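Local coordinates for 182aa long hypothetical protein (Pyrococcus horikoshii, PDB 2GAN) that is of unknown function but, as a member of the GNAT family, probably transfers an acetyl group from acetyl-CoA to a substrate not yet identified, at residues Ala152-Tyr155 / Tyr156-Lys160. Numbering follows the deposited sequence.
With SO4 (sulfate ion), chain G.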
# COMPACT_ATOMS: atom_id res chain seq x y z
N ALA A 152 -0.12 -1.31 -2.58
CA ALA A 152 0.55 -0.84 -3.78
C ALA A 152 0.60 -1.77 -5.00
O ALA A 152 0.18 -1.38 -6.09
CB ALA A 152 1.96 -0.39 -3.43
N TYR A 153 1.13 -2.98 -4.83
CA TYR A 153 1.22 -3.88 -5.97
C TYR A 153 -0.13 -4.33 -6.49
O TYR A 153 -0.37 -4.30 -7.70
CB TYR A 153 2.07 -5.10 -5.63
CG TYR A 153 3.55 -4.84 -5.75
CD1 TYR A 153 4.28 -4.33 -4.68
CD2 TYR A 153 4.21 -5.04 -6.96
CE1 TYR A 153 5.64 -4.03 -4.81
CE2 TYR A 153 5.56 -4.75 -7.11
CZ TYR A 153 6.27 -4.24 -6.03
OH TYR A 153 7.61 -3.94 -6.17
N SER A 154 -1.01 -4.74 -5.59
CA SER A 154 -2.32 -5.18 -6.03
C SER A 154 -3.02 -4.07 -6.81
O SER A 154 -3.54 -4.30 -7.89
CB SER A 154 -3.17 -5.60 -4.83
OG SER A 154 -4.36 -6.21 -5.28
N TYR A 155 -3.00 -2.87 -6.26
CA TYR A 155 -3.63 -1.72 -6.90
C TYR A 155 -3.07 -1.52 -8.31
O TYR A 155 -3.81 -1.34 -9.27
CB TYR A 155 -3.38 -0.46 -6.07
CG TYR A 155 -4.18 0.75 -6.51
CD1 TYR A 155 -5.55 0.83 -6.24
CD2 TYR A 155 -3.57 1.82 -7.16
CE1 TYR A 155 -6.28 1.97 -6.61
CE2 TYR A 155 -4.29 2.95 -7.54
CZ TYR A 155 -5.65 3.01 -7.25
OH TYR A 155 -6.36 4.13 -7.60
N TYR A 156 -1.74 -1.54 -8.43
CA TYR A 156 -1.10 -1.36 -9.73
C TYR A 156 -1.50 -2.46 -10.72
O TYR A 156 -1.96 -2.18 -11.83
CB TYR A 156 0.42 -1.37 -9.56
CG TYR A 156 1.18 -0.95 -10.80
CD1 TYR A 156 1.41 0.40 -11.07
CD2 TYR A 156 1.68 -1.90 -11.69
CE1 TYR A 156 2.13 0.80 -12.19
CE2 TYR A 156 2.41 -1.51 -12.81
CZ TYR A 156 2.63 -0.16 -13.05
OH TYR A 156 3.36 0.23 -14.15
N TYR A 157 -1.32 -3.71 -10.30
CA TYR A 157 -1.65 -4.84 -11.14
C TYR A 157 -3.11 -4.84 -11.59
O TYR A 157 -3.42 -5.08 -12.76
CB TYR A 157 -1.32 -6.15 -10.41
CG TYR A 157 0.15 -6.46 -10.23
CD1 TYR A 157 1.04 -6.38 -11.31
CD2 TYR A 157 0.65 -6.93 -9.01
CE1 TYR A 157 2.37 -6.78 -11.18
CE2 TYR A 157 1.99 -7.33 -8.87
CZ TYR A 157 2.83 -7.25 -9.97
OH TYR A 157 4.13 -7.69 -9.86
N MSE A 158 -4.00 -4.58 -10.64
CA MSE A 158 -5.44 -4.54 -10.89
C MSE A 158 -5.78 -3.70 -12.12
O MSE A 158 -6.43 -4.17 -13.04
CB MSE A 158 -6.16 -4.00 -9.66
CG MSE A 158 -7.59 -4.48 -9.50
SE MSE A 158 -7.68 -6.38 -9.15
CE MSE A 158 -7.69 -6.30 -7.22
N LYS A 159 -5.33 -2.45 -12.14
CA LYS A 159 -5.61 -1.57 -13.27
C LYS A 159 -4.65 -1.82 -14.42
O LYS A 159 -4.42 -0.95 -15.26
CB LYS A 159 -5.55 -0.10 -12.83
CG LYS A 159 -4.18 0.38 -12.42
CD LYS A 159 -4.26 1.59 -11.49
CE LYS A 159 -4.98 2.77 -12.13
NZ LYS A 159 -4.25 3.30 -13.32
N LYS A 160 -4.09 -3.03 -14.46
CA LYS A 160 -3.15 -3.41 -15.50
C LYS A 160 -3.58 -4.71 -16.18
O LYS A 160 -2.80 -5.34 -16.89
CB LYS A 160 -1.76 -3.58 -14.90
CG LYS A 160 -0.69 -2.77 -15.59
CD LYS A 160 -0.98 -1.30 -15.51
CE LYS A 160 0.13 -0.51 -16.18
NZ LYS A 160 -0.12 0.95 -16.11
S SO4 G . 4.81 3.37 -14.90
O1 SO4 G . 4.82 2.85 -16.27
O2 SO4 G . 6.00 2.87 -14.17
O3 SO4 G . 3.59 2.91 -14.22
O4 SO4 G . 4.84 4.84 -14.92
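The backbone N-H of Tyr157 donates to Tyr153 O, with N and O 2.8 Å apart. Met158 N to Ser154 O repeats this i to i+4 pattern, whereas Lys159 N reaches Tyr155 O only in a weak bond of 3.4 Å, where the backbone leaves the helix. One turn apart, Tyr153 and Tyr157 send their side chains the same way. In Tyr157, CG stands beside the backbone N (chi1 -71°), which brings its CE2 to 3.7 Å from CD2 of Tyr153; the ring planes meet obliquely at 43°. The Tyr157 ring also packs against Phe162 and Leu174, so with only the methyl group of an alanine here, CD2 of Tyr153 would probably lose its neighbour and a gap would open beside them. Small Ser154 suits its buried place on Leu174. Tyr155 CE2 lies 4.2 Å from Lys159 CD, the two side chains crossing obliquely. An anti chi1 (-170°) carries the Tyr156 ring away from the Tyr153-Tyr157 pair, and its phenol OH, the donor a phenylalanine lacks, gives 2.7 Å to sulfate O3 in the ring plane. Gly122, Gly124 and Ser125 N of the second subunit hold the same anion, consistent with a GNAT pyrophosphate-binding loop, while Tyr153 OH bonds to Phe112 O there. Following strand 141-146 and preceding 162-166 in sequence, the helix rests on strand 172-176 of its own chain, and Tyr157 also meets Val144 of the second subunit.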